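4,5-DOPA dioxygenase extradiol (Escherichia coli, PDB 2PW6) opens the aromatic ring of L-DOPA between carbons 4 and 5 in vitro, as a zinc-dependent extradiol dioxygenase whose physiological substrate is unknown. Local coordinates at residues A[176-181]-A[225-230]; A[194-199]-A[221-226]; A[180-185]-A[258-263]; A[141-146]-A[235-240]. One frame throughout, in Å; residues are numbered along the deposited sequence.

Interaction 1 (A[176-181]-A[225-230]); sequences VHNLRT and GTLSNP. With ZN (zinc ion), chain D.
The flat carboxamide of N178 takes the carbonyl oxygen of L227 into its own plane, while the H177 imidazole has L179 CD2 above one face, offset toward the rim, and is also stacked with the ring of H234. This is the zinc-binding loop of a LigB-type extradiol dioxygenase, laid against the end of helix 225-228, and it illustrates how a metal ligand can be set by backbone bonds as well as by its side chain. H177 grips the zinc ion twice, through ND1 at 2.0 Å and through its own carbonyl O at 2.3 Å. Its CG is anti to the backbone N (chi1 -174°) and beside the carbonyl carbon, which lets ring and carbonyl converge on one ion; NE2 is hydrogen-bonded to D86 OD1 of the second subunit. On the helix side, H177 N donates to S228 O over 2.7 Å, a nearly straight bond (166° at the hydrogen). N178 ND2 reaches L227 O at 2.8 Å, in the carbonyl plane. P230 packs against both residues: its CG lies 3.5 Å from N178 ND2 and its CD 3.6 Å from H177 O. With an alanine at N178, L227 O would probably be left without this donor and a gap would open beside P230. N178 also begins a type I beta turn ending at T181, within which R180 N makes a weak 3.2 Å bond to N178 OD1.

Interaction 2 (A[194-199]-A[221-226]); sequences ATSFNE and DHEGGT
At the N-cap turn of helix 225-228, H222 and F197 form an offset edge-to-face aromatic pair that joins this turn to helix 192-202. The edge of F197 is directed toward the face of H222, with centroids 5.4 Å apart and planes at 79°. The closest approach is F197 CD1 to H222 ND1, 3.6 Å, and ND1 lies near the plane of the phenyl ring. A chi1 of -176° swings the F197 ring out from the helix until CE1 comes 3.7 Å from G225 CA. Further round the imidazole, S196 OG lies at the edge, 3.6 Å from H222 CE1. The carboxylate of E223 folds back over the same ring, its OE2 3.9 Å above the plane of H222 and over its centre. G224, modelled after a cis peptide bond, occupies the N-cap with a positive phi of 120°; a side chain there would run into H222 ND1. The turn is closed by G225 N donating to H222 O over 2.8 Å. Replacing H222 by an alanine is likely to strip F197 of its aromatic partner and open a gap between the phenyl edge and S196. Beyond the pair, H222 also meets the ring of Y200 on helix 192-202, while F197 reaches N229, so residues of helix 192-202 touch the turn before and the residue after helix 225-228.

Interaction 3 (A[180-185]-A[258-263]); sequences RTVKWH and IEMGSL
Two hydroxyls, T181 OG1 and S262 OG, are only 2.5 Å apart, an unusually short hydrogen bond between a loop and a tight hairpin. Each oxygen sits between its own backbone N and carbonyl carbon (chi1 66° in T181, 54° in S262), an arrangement that turns the two groups to face each other; N178 O lies near both. The backbones join once, K183 N donating to M260 O over 3.0 Å in an almost perfectly straight bond (177°), although the donor is tilted from the carbonyl plane. M260, a selenomethionine, bends at its last torsion and brings SE to 3.8 Å from W184 CE3, an oblique Met-aromatic contact. V182 fills the angle between them: its CG1 stands 3.4 Å above the W184 ring, over the centre, and 3.8 Å from M260 CB. W184 also meets W124 of the second subunit. K183 passes G261, where a side chain would crowd its CE, and ends in a salt bridge with D187. The hairpin pairs strands 258-259 and 263-264 with a classic beta bulge, S262 and L263 both facing E259, and W193 of helix 192-202 touches T181 and S262.

Interaction 4 (A[141-146]-A[235-240]); sequences LSIDSS and YLPLLY
CG1 of I143 and CG of Y240 each stand anti to the carbonyl carbon (chi1 -69° and -75°), and these torsions direct both side chains into one shared apolar layer between strand and helix. The isoleucine spreads over three partners. Along one branch, I143 CD1 touches P237 CG at 3.8 Å, the two side chains crossing at about a right angle, and I143 CG1 lies 3.9 Å from CE1 of the obliquely placed Y240 ring. The other branch, I143 CG2, meets L236 CD1, also at 3.8 Å. L141 CD2 comes to the same side of the tyrosine ring as I143 CG1, but nearer its other half, 4.3 Å from Y240 CE2. The polar end of the tyrosine is satisfied within this buried setting: OH is hydrogen-bonded to H152 ND1 and, 3.1 Å away, to a water. The water bridges to the strand, donating to S142 O at 2.8 Å and accepting from D144 N at 3.0 Å, and thereby ties the phenol to the backbone on both sides of I143. Where the strand ends, D144 OD1 accepts from S146 N, which makes an Asx turn, and from S146 OG on the same face of the carboxylate. The axes of strand 141-144 and helix 236-240 pass 10.2 Å apart at 117°, a helix packed across the central mixed sheet of an alpha/beta fold, with helix 149-159 alongside.

Overall arrangement
Interaction 1 holds the metal, and two others build directly upon it. Interaction 2, the centres about 9 Å apart, shares G225 and T226 with it, and F197 passes from one to the other by packing its CB 3.2 Å from S228 OG. Interaction 3, with centres about 10 Å apart, continues the same loop through R180 and T181 and returns the L263 side chain to within about 4 Å of the H177 side chain; interactions 1 and 3 both touch the second subunit. Interaction 4 approaches the site from the sheet: the side chain of P237 is about 7 Å from that of the zinc ligand H22. Interactions 3 and 4 stay about 10 Å apart at their nearest atoms.

Interaction 1 (A[176-181]-A[225-230])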
loop_
_atom_site.group_PDB
_atom_site.type_symbol
_atom_site.label_atom_id
_atom_site.label_comp_id
_atom_site.label_asym_id
_atom_site.label_seq_id
_atom_site.Cartn_x
_atom_site.Cartn_y
_atom_site.Cartn_z
ATOM N N VAL A 176 5.801 -10.596 14.019
ATOM C CA VAL A 176 7.164 -10.057 13.800
ATOM C C VAL A 176 7.206 -9.243 12.530
ATOM O O VAL A 176 6.886 -9.749 11.432
ATOM C CB VAL A 176 8.327 -11.161 13.705
ATOM C CG1 VAL A 176 9.696 -10.480 13.574
ATOM C CG2 VAL A 176 8.303 -12.123 14.886
ATOM N N HIS A 177 7.636 -7.987 12.655
ATOM C CA HIS A 177 7.471 -7.100 11.536
ATOM C C HIS A 177 8.412 -5.926 11.576
ATOM O O HIS A 177 8.041 -4.819 12.000
ATOM C CB HIS A 177 5.990 -6.620 11.426
ATOM C CG HIS A 177 5.721 -5.802 10.199
ATOM N ND1 HIS A 177 6.146 -4.487 10.071
ATOM C CD2 HIS A 177 5.130 -6.137 9.023
ATOM C CE1 HIS A 177 5.750 -4.034 8.888
ATOM N NE2 HIS A 177 5.152 -5.018 8.228
ATOM N N ASN A 178 9.617 -6.157 11.079
ATOM C CA ASN A 178 10.640 -5.128 11.017
ATOM C C ASN A 178 11.164 -5.204 9.610
ATOM O O ASN A 178 11.835 -6.171 9.266
ATOM C CB ASN A 178 11.745 -5.371 12.060
ATOM C CG ASN A 178 12.698 -4.169 12.204
ATOM O OD1 ASN A 178 12.973 -3.492 11.235
ATOM N ND2 ASN A 178 13.155 -3.889 13.429
ATOM N N LEU A 179 10.785 -4.224 8.777
ATOM C CA LEU A 179 11.128 -4.238 7.336
ATOM C C LEU A 179 12.544 -3.735 7.066
ATOM O O LEU A 179 13.068 -3.876 5.970
ATOM C CB LEU A 179 10.075 -3.476 6.496
ATOM C CG LEU A 179 8.656 -4.104 6.596
ATOM C CD1 LEU A 179 7.708 -3.479 5.646
ATOM C CD2 LEU A 179 8.687 -5.589 6.344
ATOM N N ARG A 180 13.157 -3.156 8.088
ATOM C CA ARG A 180 14.577 -2.848 8.045
ATOM C C ARG A 180 15.474 -4.082 8.156
ATOM O O ARG A 180 16.655 -3.981 7.874
ATOM C CB ARG A 180 14.943 -1.930 9.184
ATOM C CG ARG A 180 14.250 -0.626 9.189
ATOM C CD ARG A 180 14.401 -0.147 10.591
ATOM N NE ARG A 180 13.686 1.076 10.824
ATOM C CZ ARG A 180 13.248 1.464 12.012
ATOM N NH1 ARG A 180 13.449 0.712 13.105
ATOM N NH2 ARG A 180 12.600 2.620 12.088
ATOM N N THR A 181 14.934 -5.214 8.624
ATOM C CA THR A 181 15.713 -6.447 8.718
ATOM C C THR A 181 15.299 -7.475 7.694
ATOM O O THR A 181 15.839 -8.579 7.681
ATOM C CB THR A 181 15.583 -7.126 10.082
ATOM O OG1 THR A 181 14.241 -7.588 10.252
ATOM C CG2 THR A 181 15.973 -6.182 11.219
ATOM N N GLY A 225 11.125 -7.557 22.007
ATOM C CA GLY A 225 9.827 -7.008 21.651
ATOM C C GLY A 225 9.872 -5.859 20.684
ATOM O O GLY A 225 9.177 -5.886 19.657
ATOM N N THR A 226 10.684 -4.852 21.014
ATOM C CA THR A 226 10.758 -3.623 20.241
ATOM C C THR A 226 11.413 -3.827 18.893
ATOM O O THR A 226 11.109 -3.116 17.932
ATOM C CB THR A 226 11.519 -2.531 21.010
ATOM O OG1 THR A 226 10.953 -2.417 22.314
ATOM C CG2 THR A 226 11.420 -1.165 20.296
ATOM N N LEU A 227 12.348 -4.778 18.830
ATOM C CA LEU A 227 13.040 -5.064 17.585
ATOM C C LEU A 227 12.081 -5.788 16.605
ATOM O O LEU A 227 12.085 -5.526 15.401
ATOM C CB LEU A 227 14.301 -5.901 17.891
ATOM C CG LEU A 227 15.136 -6.608 16.816
ATOM C CD1 LEU A 227 15.675 -5.636 15.815
ATOM C CD2 LEU A 227 16.280 -7.440 17.482
ATOM N N SER A 228 11.277 -6.696 17.152
ATOM C CA SER A 228 10.278 -7.455 16.407
ATOM C C SER A 228 9.084 -6.584 15.939
ATOM O O SER A 228 8.436 -6.898 14.941
ATOM C CB SER A 228 9.740 -8.568 17.285
ATOM O OG SER A 228 10.645 -9.656 17.351
ATOM N N ASN A 229 8.856 -5.491 16.665
ATOM C CA ASN A 229 7.700 -4.621 16.511
ATOM C C ASN A 229 8.094 -3.211 16.927
ATOM O O ASN A 229 7.749 -2.784 18.021
ATOM C CB ASN A 229 6.520 -5.118 17.388
ATOM C CG ASN A 229 5.940 -6.469 16.926
ATOM O OD1 ASN A 229 5.411 -6.588 15.831
ATOM N ND2 ASN A 229 6.012 -7.476 17.787
ATOM N N PRO A 230 8.841 -2.486 16.062
ATOM C CA PRO A 230 9.249 -1.100 16.384
ATOM C C PRO A 230 8.090 -0.111 16.503
ATOM O O PRO A 230 8.262 0.983 17.072
ATOM C CB PRO A 230 10.150 -0.694 15.198
ATOM C CG PRO A 230 10.434 -1.958 14.426
ATOM C CD PRO A 230 9.354 -2.947 14.752
HETATM ZN ZN ZN D . 6.914 -2.983 11.229
#

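Interaction 2 (A[194-199]-A[221-226])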
loop_
_atom_site.group_PDB
_atom_site.type_symbol
_atom_site.label_atom_id
_atom_site.label_comp_id
_atom_site.label_asym_id
_atom_site.label_seq_id
_atom_site.Cartn_x
_atom_site.Cartn_y
_atom_site.Cartn_z
ATOM N N ALA A 194 14.044 -13.288 15.702
ATOM C CA ALA A 194 12.706 -13.493 15.143
ATOM C C ALA A 194 12.034 -14.752 15.690
ATOM O O ALA A 194 10.870 -14.680 16.130
ATOM C CB ALA A 194 12.725 -13.477 13.604
ATOM N N THR A 195 12.746 -15.888 15.671
ATOM C CA THR A 195 12.224 -17.177 16.183
ATOM C C THR A 195 12.015 -17.087 17.680
ATOM O O THR A 195 10.986 -17.541 18.213
ATOM C CB THR A 195 13.183 -18.367 15.851
ATOM O OG1 THR A 195 13.168 -18.623 14.441
ATOM C CG2 THR A 195 12.755 -19.628 16.558
ATOM N N SER A 196 12.997 -16.505 18.372
ATOM C CA SER A 196 12.840 -16.221 19.804
ATOM C C SER A 196 11.490 -15.501 20.123
ATOM O O SER A 196 10.663 -16.036 20.868
ATOM C CB SER A 196 14.033 -15.414 20.344
ATOM O OG SER A 196 14.011 -15.364 21.760
ATOM N N PHE A 197 11.266 -14.305 19.560
ATOM C CA PHE A 197 10.035 -13.547 19.898
ATOM C C PHE A 197 8.784 -14.302 19.489
ATOM O O PHE A 197 7.826 -14.377 20.252
ATOM C CB PHE A 197 10.015 -12.130 19.332
ATOM C CG PHE A 197 8.788 -11.325 19.756
ATOM C CD1 PHE A 197 8.759 -10.679 20.991
ATOM C CD2 PHE A 197 7.663 -11.228 18.911
ATOM C CE1 PHE A 197 7.614 -9.936 21.387
ATOM C CE2 PHE A 197 6.535 -10.493 19.291
ATOM C CZ PHE A 197 6.505 -9.849 20.534
ATOM N N ASN A 198 8.822 -14.903 18.307
ATOM C CA ASN A 198 7.707 -15.687 17.792
ATOM C C ASN A 198 7.275 -16.822 18.720
ATOM O O ASN A 198 6.073 -17.040 18.946
ATOM C CB ASN A 198 8.060 -16.234 16.417
ATOM C CG ASN A 198 6.838 -16.554 15.583
ATOM O OD1 ASN A 198 6.119 -15.646 15.121
ATOM N ND2 ASN A 198 6.603 -17.842 15.359
ATOM N N GLU A 199 8.264 -17.531 19.276
ATOM C CA GLU A 199 8.005 -18.654 20.179
ATOM C C GLU A 199 7.406 -18.209 21.508
ATOM O O GLU A 199 6.583 -18.901 22.068
ATOM C CB GLU A 199 9.291 -19.500 20.381
ATOM C CG GLU A 199 9.767 -20.215 19.087
ATOM C CD GLU A 199 8.750 -21.206 18.536
ATOM O OE1 GLU A 199 8.047 -21.868 19.327
ATOM O OE2 GLU A 199 8.642 -21.334 17.301
ATOM N N ASP A 221 8.054 -6.385 26.981
ATOM C CA ASP A 221 8.883 -6.968 28.053
ATOM C C ASP A 221 9.885 -8.020 27.567
ATOM O O ASP A 221 10.788 -8.395 28.307
ATOM C CB ASP A 221 8.014 -7.610 29.141
ATOM C CG ASP A 221 7.332 -6.586 30.022
ATOM O OD1 ASP A 221 7.557 -5.375 29.802
ATOM O OD2 ASP A 221 6.558 -6.991 30.923
ATOM N N HIS A 222 9.721 -8.503 26.339
ATOM C CA HIS A 222 10.643 -9.470 25.753
ATOM C C HIS A 222 11.845 -8.727 25.150
ATOM O O HIS A 222 11.721 -7.542 24.781
ATOM C CB HIS A 222 9.897 -10.281 24.696
ATOM C CG HIS A 222 10.605 -11.524 24.240
ATOM N ND1 HIS A 222 11.456 -11.543 23.156
ATOM C CD2 HIS A 222 10.536 -12.801 24.682
ATOM C CE1 HIS A 222 11.876 -12.777 22.949
ATOM N NE2 HIS A 222 11.346 -13.558 23.871
ATOM N N GLU A 223 12.985 -9.424 25.039
ATOM C CA GLU A 223 14.302 -8.859 24.574
ATOM C C GLU A 223 14.369 -7.706 23.554
ATOM O O GLU A 223 14.803 -6.604 23.905
ATOM C CB GLU A 223 15.231 -9.967 24.034
ATOM C CG GLU A 223 15.810 -10.882 25.039
ATOM C CD GLU A 223 14.861 -11.956 25.429
ATOM O OE1 GLU A 223 14.919 -13.034 24.805
ATOM O OE2 GLU A 223 14.061 -11.721 26.360
ATOM N N GLY A 224 13.972 -7.912 22.295
ATOM C CA GLY A 224 13.078 -8.971 21.804
ATOM C C GLY A 224 11.875 -8.258 21.162
ATOM O O GLY A 224 11.670 -8.290 19.937
ATOM N N GLY A 225 11.125 -7.557 22.007
ATOM C CA GLY A 225 9.827 -7.008 21.651
ATOM C C GLY A 225 9.872 -5.859 20.684
ATOM O O GLY A 225 9.177 -5.886 19.657
ATOM N N THR A 226 10.684 -4.852 21.014
ATOM C CA THR A 226 10.758 -3.623 20.241
ATOM C C THR A 226 11.413 -3.827 18.893
ATOM O O THR A 226 11.109 -3.116 17.932
ATOM C CB THR A 226 11.519 -2.531 21.010
ATOM O OG1 THR A 226 10.953 -2.417 22.314
ATOM C CG2 THR A 226 11.420 -1.165 20.296
#

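Interaction 3 (A[180-185]-A[258-263])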
loop_
_atom_site.group_PDB
_atom_site.type_symbol
_atom_site.label_atom_id
_atom_site.label_comp_id
_atom_site.label_asym_id
_atom_site.label_seq_id
_atom_site.Cartn_x
_atom_site.Cartn_y
_atom_site.Cartn_z
ATOM N N ARG A 180 13.157 -3.156 8.088
ATOM C CA ARG A 180 14.577 -2.848 8.045
ATOM C C ARG A 180 15.474 -4.082 8.156
ATOM O O ARG A 180 16.655 -3.981 7.874
ATOM C CB ARG A 180 14.943 -1.930 9.184
ATOM C CG ARG A 180 14.250 -0.626 9.189
ATOM C CD ARG A 180 14.401 -0.147 10.591
ATOM N NE ARG A 180 13.686 1.076 10.824
ATOM C CZ ARG A 180 13.248 1.464 12.012
ATOM N NH1 ARG A 180 13.449 0.712 13.105
ATOM N NH2 ARG A 180 12.600 2.620 12.088
ATOM N N THR A 181 14.934 -5.214 8.624
ATOM C CA THR A 181 15.713 -6.447 8.718
ATOM C C THR A 181 15.299 -7.475 7.694
ATOM O O THR A 181 15.839 -8.579 7.681
ATOM C CB THR A 181 15.583 -7.126 10.082
ATOM O OG1 THR A 181 14.241 -7.588 10.252
ATOM C CG2 THR A 181 15.973 -6.182 11.219
ATOM N N VAL A 182 14.319 -7.144 6.854
ATOM C CA VAL A 182 13.769 -8.138 5.935
ATOM C C VAL A 182 14.779 -8.421 4.826
ATOM O O VAL A 182 15.362 -7.497 4.263
ATOM C CB VAL A 182 12.341 -7.747 5.418
ATOM C CG1 VAL A 182 11.994 -8.472 4.163
ATOM C CG2 VAL A 182 11.300 -8.083 6.488
ATOM N N LYS A 183 15.020 -9.703 4.559
ATOM C CA LYS A 183 15.926 -10.085 3.479
ATOM C C LYS A 183 15.132 -10.560 2.272
ATOM O O LYS A 183 14.771 -11.734 2.158
ATOM C CB LYS A 183 17.064 -11.039 3.917
ATOM C CG LYS A 183 16.676 -12.268 4.691
ATOM C CD LYS A 183 17.916 -12.881 5.348
ATOM C CE LYS A 183 17.651 -14.280 5.906
ATOM N NZ LYS A 183 18.841 -14.762 6.678
ATOM N N TRP A 184 14.882 -9.590 1.387
ATOM C CA TRP A 184 13.976 -9.720 0.252
ATOM C C TRP A 184 14.430 -10.774 -0.765
ATOM O O TRP A 184 13.575 -11.375 -1.424
ATOM C CB TRP A 184 13.748 -8.364 -0.440
ATOM C CG TRP A 184 13.360 -7.209 0.479
ATOM C CD1 TRP A 184 14.196 -6.237 0.975
ATOM C CD2 TRP A 184 12.048 -6.893 0.982
ATOM N NE1 TRP A 184 13.491 -5.347 1.758
ATOM C CE2 TRP A 184 12.175 -5.723 1.782
ATOM C CE3 TRP A 184 10.778 -7.481 0.838
ATOM C CZ2 TRP A 184 11.078 -5.135 2.439
ATOM C CZ3 TRP A 184 9.693 -6.900 1.487
ATOM C CH2 TRP A 184 9.854 -5.733 2.278
ATOM N N HIS A 185 15.750 -11.001 -0.872
ATOM C CA HIS A 185 16.338 -12.047 -1.738
ATOM C C HIS A 185 17.108 -13.191 -1.026
ATOM O O HIS A 185 16.726 -14.370 -1.146
ATOM C CB HIS A 185 17.222 -11.421 -2.822
ATOM C CG HIS A 185 16.707 -11.612 -4.220
ATOM N ND1 HIS A 185 16.342 -10.557 -5.031
ATOM C CD2 HIS A 185 16.512 -12.738 -4.955
ATOM C CE1 HIS A 185 15.947 -11.024 -6.203
ATOM N NE2 HIS A 185 16.035 -12.344 -6.180
ATOM N N ILE A 258 8.132 -18.161 9.180
ATOM C CA ILE A 258 8.826 -16.920 9.198
ATOM C C ILE A 258 9.506 -16.794 7.901
ATOM O O ILE A 258 10.382 -17.552 7.595
ATOM C CB ILE A 258 9.870 -16.869 10.267
ATOM C CG1 ILE A 258 9.250 -17.138 11.616
ATOM C CG2 ILE A 258 10.498 -15.528 10.288
ATOM C CD1 ILE A 258 10.111 -16.824 12.721
ATOM N N GLU A 259 9.081 -15.832 7.123
ATOM C CA GLU A 259 9.648 -15.575 5.803
ATOM C C GLU A 259 10.638 -14.411 5.803
ATOM O O GLU A 259 10.543 -13.500 6.615
ATOM C CB GLU A 259 8.540 -15.288 4.780
ATOM C CG GLU A 259 7.577 -16.410 4.587
ATOM C CD GLU A 259 8.215 -17.601 3.919
ATOM O OE1 GLU A 259 9.053 -17.419 3.011
ATOM O OE2 GLU A 259 7.868 -18.731 4.297
HETATM N N MSE A 260 11.570 -14.453 4.862
HETATM C CA MSE A 260 12.585 -13.416 4.673
HETATM C C MSE A 260 13.306 -12.994 5.949
HETATM O O MSE A 260 13.621 -11.819 6.119
HETATM C CB MSE A 260 11.978 -12.217 3.960
HETATM C CG MSE A 260 11.421 -12.581 2.582
HETATM SE SE MSE A 260 10.444 -11.116 1.738
HETATM C CE MSE A 260 8.816 -11.213 2.798
ATOM N N GLY A 261 13.541 -13.966 6.836
ATOM C CA GLY A 261 14.259 -13.755 8.077
ATOM C C GLY A 261 13.451 -13.177 9.228
ATOM O O GLY A 261 13.617 -13.603 10.368
ATOM N N SER A 262 12.590 -12.196 8.963
ATOM C CA SER A 262 11.811 -11.635 10.079
ATOM C C SER A 262 10.305 -11.395 9.860
ATOM O O SER A 262 9.637 -10.976 10.779
ATOM C CB SER A 262 12.478 -10.370 10.639
ATOM O OG SER A 262 12.684 -9.477 9.588
ATOM N N LEU A 263 9.765 -11.667 8.679
ATOM C CA LEU A 263 8.315 -11.571 8.506
ATOM C C LEU A 263 7.594 -12.786 9.087
ATOM O O LEU A 263 7.508 -13.825 8.437
ATOM C CB LEU A 263 7.957 -11.365 7.036
ATOM C CG LEU A 263 6.549 -10.857 6.690
ATOM C CD1 LEU A 263 6.194 -9.485 7.364
ATOM C CD2 LEU A 263 6.473 -10.718 5.211
#

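Interaction 4 (A[141-146]-A[235-240])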
loop_
_atom_site.group_PDB
_atom_site.type_symbol
_atom_site.label_atom_id
_atom_site.label_comp_id
_atom_site.label_asym_id
_atom_site.label_seq_id
_atom_site.Cartn_x
_atom_site.Cartn_y
_atom_site.Cartn_z
ATOM N N LEU A 141 -12.970 -2.148 10.810
ATOM C CA LEU A 141 -12.706 -1.546 12.102
ATOM C C LEU A 141 -11.216 -1.126 12.192
ATOM O O LEU A 141 -10.334 -1.896 11.793
ATOM C CB LEU A 141 -13.026 -2.540 13.227
ATOM C CG LEU A 141 -12.747 -2.060 14.665
ATOM C CD1 LEU A 141 -13.711 -0.899 15.080
ATOM C CD2 LEU A 141 -12.863 -3.236 15.599
ATOM N N SER A 142 -10.951 0.074 12.706
ATOM C CA SER A 142 -9.593 0.600 12.758
ATOM C C SER A 142 -9.029 0.445 14.174
ATOM O O SER A 142 -9.775 0.199 15.149
ATOM C CB SER A 142 -9.544 2.052 12.287
ATOM O OG SER A 142 -9.983 2.925 13.305
ATOM N N ILE A 143 -7.703 0.551 14.287
ATOM C CA ILE A 143 -7.012 0.300 15.562
ATOM C C ILE A 143 -6.651 1.662 16.133
ATOM O O ILE A 143 -6.014 2.442 15.476
ATOM C CB ILE A 143 -5.727 -0.607 15.338
ATOM C CG1 ILE A 143 -6.126 -2.039 14.951
ATOM C CG2 ILE A 143 -4.810 -0.639 16.580
ATOM C CD1 ILE A 143 -5.108 -2.737 14.043
ATOM N N ASP A 144 -7.061 1.948 17.350
ATOM C CA ASP A 144 -6.724 3.238 17.978
ATOM C C ASP A 144 -5.225 3.313 18.400
ATOM O O ASP A 144 -4.846 2.696 19.403
ATOM C CB ASP A 144 -7.604 3.456 19.225
ATOM C CG ASP A 144 -7.532 4.896 19.779
ATOM O OD1 ASP A 144 -6.652 5.709 19.408
ATOM O OD2 ASP A 144 -8.419 5.240 20.594
ATOM N N SER A 145 -4.428 4.051 17.619
ATOM C CA SER A 145 -3.016 4.457 17.915
ATOM C C SER A 145 -2.711 4.822 19.367
ATOM O O SER A 145 -1.672 4.434 19.912
ATOM C CB SER A 145 -2.709 5.761 17.181
ATOM O OG SER A 145 -2.201 5.559 15.918
ATOM N N SER A 146 -3.596 5.641 19.948
ATOM C CA SER A 146 -3.341 6.336 21.203
ATOM C C SER A 146 -3.558 5.454 22.415
ATOM O O SER A 146 -3.377 5.898 23.550
ATOM C CB SER A 146 -4.250 7.583 21.295
ATOM O OG SER A 146 -5.625 7.195 21.334
ATOM N N TYR A 235 1.275 -6.039 15.158
ATOM C CA TYR A 235 1.063 -6.962 16.255
ATOM C C TYR A 235 -0.315 -6.880 16.979
ATOM O O TYR A 235 -0.911 -7.909 17.365
ATOM C CB TYR A 235 2.154 -6.700 17.267
ATOM C CG TYR A 235 2.059 -7.581 18.455
ATOM C CD1 TYR A 235 2.551 -8.881 18.401
ATOM C CD2 TYR A 235 1.471 -7.124 19.657
ATOM C CE1 TYR A 235 2.473 -9.733 19.517
ATOM C CE2 TYR A 235 1.380 -7.973 20.779
ATOM C CZ TYR A 235 1.884 -9.281 20.695
ATOM O OH TYR A 235 1.830 -10.165 21.787
ATOM N N LEU A 236 -0.774 -5.653 17.195
ATOM C CA LEU A 236 -2.019 -5.357 17.939
ATOM C C LEU A 236 -3.270 -6.143 17.488
ATOM O O LEU A 236 -4.085 -6.494 18.346
ATOM C CB LEU A 236 -2.327 -3.837 17.934
ATOM C CG LEU A 236 -1.441 -2.952 18.834
ATOM C CD1 LEU A 236 -1.750 -1.413 18.687
ATOM C CD2 LEU A 236 -1.511 -3.388 20.328
ATOM N N PRO A 237 -3.404 -6.439 16.172
ATOM C CA PRO A 237 -4.550 -7.166 15.680
ATOM C C PRO A 237 -4.764 -8.525 16.303
ATOM O O PRO A 237 -5.917 -8.955 16.423
ATOM C CB PRO A 237 -4.268 -7.289 14.166
ATOM C CG PRO A 237 -3.448 -6.143 13.862
ATOM C CD PRO A 237 -2.543 -6.028 15.041
ATOM N N LEU A 238 -3.686 -9.199 16.695
ATOM C CA LEU A 238 -3.777 -10.462 17.394
ATOM C C LEU A 238 -4.511 -10.334 18.726
ATOM O O LEU A 238 -5.194 -11.243 19.149
ATOM C CB LEU A 238 -2.358 -11.051 17.629
ATOM C CG LEU A 238 -2.262 -12.307 18.514
ATOM C CD1 LEU A 238 -3.067 -13.423 17.940
ATOM C CD2 LEU A 238 -0.816 -12.766 18.749
ATOM N N LEU A 239 -4.315 -9.212 19.404
ATOM C CA LEU A 239 -4.936 -8.979 20.686
ATOM C C LEU A 239 -6.454 -8.862 20.544
ATOM O O LEU A 239 -7.172 -9.278 21.435
ATOM C CB LEU A 239 -4.327 -7.734 21.330
ATOM C CG LEU A 239 -2.810 -7.893 21.627
ATOM C CD1 LEU A 239 -2.308 -6.729 22.472
ATOM C CD2 LEU A 239 -2.459 -9.271 22.308
ATOM N N TYR A 240 -6.928 -8.304 19.424
ATOM C CA TYR A 240 -8.353 -8.259 19.106
ATOM C C TYR A 240 -8.906 -9.677 19.077
ATOM O O TYR A 240 -9.955 -9.950 19.665
ATOM C CB TYR A 240 -8.608 -7.512 17.780
ATOM C CG TYR A 240 -8.464 -6.016 17.929
ATOM C CD1 TYR A 240 -7.201 -5.417 18.053
ATOM C CD2 TYR A 240 -9.604 -5.184 17.972
ATOM C CE1 TYR A 240 -7.068 -4.015 18.203
ATOM C CE2 TYR A 240 -9.482 -3.791 18.121
ATOM C CZ TYR A 240 -8.213 -3.212 18.239
ATOM O OH TYR A 240 -8.123 -1.839 18.404
HETATM O O HOH W 1 -9.726 0.748 17.852
#